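Local coordinates for putative oxidoreductase (Magnetospirillum magnetotacticum, PDB 3C1A), which is probably an NAD(P)-dependent oxidoreductase that joins an NAD-binding Rossmann fold to a GFO/IDH/MocA-type C-terminal domain, at residues A[231-236]-A[262-267]. Numbering follows the deposited sequence.
Sequences CRRLAV and GNWPVG
Arg233 and Trp264 meet in a stacked cation-pi pair on one face of the mixed beta-sheet of the GFO/IDH/MocA-type C-terminal domain, where the loop between strands 254-256 and 270-271 folds back over strand 229-238. The guanidinium lies almost flat on the indole, with the planes 8° apart and Arg233 CZ 3.5 Å from the centroid of the five-membered ring of Trp264. Arg233 NH2 comes within 3.3 Å of Trp264 NE1, but both are donors and the approach belongs to the stack. Arg233 NE forms a salt bridge with Glu154 OE1 of neighbouring strand 148-158, which probably offsets the charge and helps to fix the rotation of the guanidinium, while Arg152 of the same strand makes a second cation-pi contact with the indole.

Apolar contacts extend the overlap. With the chain extended from CG to NE (chi2 -179°, chi3 -178°), the arginine methylenes run along the same ring face, and CD sits 3.7 Å from the centroid of the six-membered ring of Trp264 in a CH-pi contact. Without the indole, as with an alanine here, the Arg233 guanidinium would probably lose its flat partner and the Ala235 methyl its contact with CZ3. The far rim of the indole dips to the strand itself: Trp264 CZ3 lies 3.7 Å from Ala235 CB, and Leu234 C lies at the edge of the indole, near its plane, also 3.7 Å from Trp264 CZ3.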
loop_
_atom_site.group_PDB
_atom_site.type_symbol
_atom_site.label_atom_id
_atom_site.label_comp_id
_atom_site.label_asym_id
_atom_site.label_seq_id
_atom_site.Cartn_x
_atom_site.Cartn_y
_atom_site.Cartn_z
ATOM N N CYS A 231 -4.143 0.229 16.068
ATOM C CA CYS A 231 -4.522 -1.130 15.744
ATOM C C CYS A 231 -4.675 -1.319 14.236
ATOM O O CYS A 231 -5.074 -0.396 13.503
ATOM C CB CYS A 231 -5.843 -1.484 16.444
ATOM S SG CYS A 231 -7.234 -0.457 15.860
ATOM N N ARG A 232 -4.354 -2.529 13.801
ATOM C CA ARG A 232 -4.556 -2.980 12.422
ATOM C C ARG A 232 -4.962 -4.429 12.488
ATOM O O ARG A 232 -4.192 -5.291 12.984
ATOM C CB ARG A 232 -3.278 -2.857 11.609
ATOM C CG ARG A 232 -2.885 -1.413 11.307
ATOM N N ARG A 233 -6.169 -4.731 12.016
ATOM C CA ARG A 233 -6.588 -6.126 12.006
ATOM C C ARG A 233 -7.500 -6.383 10.849
ATOM O O ARG A 233 -8.183 -5.465 10.373
ATOM C CB ARG A 233 -7.233 -6.535 13.327
ATOM C CG ARG A 233 -8.275 -5.601 13.848
ATOM C CD ARG A 233 -8.800 -6.139 15.157
ATOM N NE ARG A 233 -9.865 -5.314 15.716
ATOM C CZ ARG A 233 -10.639 -5.691 16.727
ATOM N NH1 ARG A 233 -10.489 -6.900 17.267
ATOM N NH2 ARG A 233 -11.585 -4.870 17.181
ATOM N N LEU A 234 -7.500 -7.618 10.366
ATOM C CA LEU A 234 -8.513 -8.019 9.394
ATOM C C LEU A 234 -8.955 -9.451 9.661
ATOM O O LEU A 234 -8.280 -10.198 10.369
ATOM C CB LEU A 234 -8.023 -7.827 7.958
ATOM C CG LEU A 234 -6.882 -8.686 7.417
ATOM C CD1 LEU A 234 -7.266 -10.184 7.117
ATOM C CD2 LEU A 234 -6.383 -7.973 6.161
ATOM N N ALA A 235 -10.122 -9.819 9.137
ATOM C CA ALA A 235 -10.637 -11.163 9.334
ATOM C C ALA A 235 -11.301 -11.568 8.044
ATOM O O ALA A 235 -11.969 -10.748 7.459
ATOM C CB ALA A 235 -11.638 -11.180 10.474
ATOM N N VAL A 236 -11.098 -12.797 7.587
ATOM C CA VAL A 236 -11.792 -13.306 6.389
ATOM C C VAL A 236 -12.694 -14.460 6.853
ATOM O O VAL A 236 -12.216 -15.455 7.366
ATOM C CB VAL A 236 -10.828 -13.756 5.235
ATOM C CG1 VAL A 236 -11.634 -14.282 4.034
ATOM C CG2 VAL A 236 -9.971 -12.571 4.771
ATOM N N GLY A 262 -20.100 -12.398 11.729
ATOM C CA GLY A 262 -19.136 -11.412 11.260
ATOM C C GLY A 262 -18.440 -10.609 12.344
ATOM O O GLY A 262 -17.789 -9.625 12.050
ATOM N N ASN A 263 -18.558 -11.044 13.594
ATOM C CA ASN A 263 -17.905 -10.414 14.701
ATOM C C ASN A 263 -16.480 -10.896 14.777
ATOM O O ASN A 263 -16.180 -11.991 14.368
ATOM C CB ASN A 263 -18.589 -10.796 16.026
ATOM C CG ASN A 263 -19.877 -10.029 16.289
ATOM O OD1 ASN A 263 -20.136 -8.962 15.713
ATOM N ND2 ASN A 263 -20.691 -10.575 17.188
ATOM N N TRP A 264 -15.616 -10.080 15.355
ATOM C CA TRP A 264 -14.249 -10.475 15.584
ATOM C C TRP A 264 -14.185 -11.718 16.450
ATOM O O TRP A 264 -14.724 -11.730 17.560
ATOM C CB TRP A 264 -13.486 -9.366 16.290
ATOM C CG TRP A 264 -13.312 -8.156 15.503
ATOM C CD1 TRP A 264 -13.916 -6.971 15.717
ATOM C CD2 TRP A 264 -12.449 -7.972 14.373
ATOM N NE1 TRP A 264 -13.500 -6.053 14.788
ATOM C CE2 TRP A 264 -12.588 -6.640 13.959
ATOM C CE3 TRP A 264 -11.568 -8.808 13.676
ATOM C CZ2 TRP A 264 -11.893 -6.118 12.886
ATOM C CZ3 TRP A 264 -10.879 -8.285 12.613
ATOM C CH2 TRP A 264 -11.058 -6.950 12.220
ATOM N N PRO A 265 -13.526 -12.765 15.964
ATOM C CA PRO A 265 -13.306 -13.898 16.838
ATOM C C PRO A 265 -12.697 -13.540 18.183
ATOM O O PRO A 265 -11.695 -12.834 18.248
ATOM C CB PRO A 265 -12.359 -14.773 16.023
ATOM C CG PRO A 265 -12.721 -14.465 14.621
ATOM C CD PRO A 265 -12.989 -13.014 14.615
ATOM N N VAL A 266 -13.316 -14.043 19.246
ATOM C CA VAL A 266 -12.736 -14.003 20.580
ATOM C C VAL A 266 -12.014 -15.320 20.810
ATOM O O VAL A 266 -12.459 -16.371 20.345
ATOM C CB VAL A 266 -13.820 -13.815 21.671
ATOM C CG1 VAL A 266 -13.167 -13.604 23.043
ATOM C CG2 VAL A 266 -14.733 -12.653 21.323
ATOM N N GLY A 267 -10.896 -15.273 21.525
ATOM C CA GLY A 267 -10.091 -16.472 21.740
ATOM C C GLY A 267 -8.838 -16.487 20.894
ATOM O O GLY A 267 -8.720 -15.724 19.934
#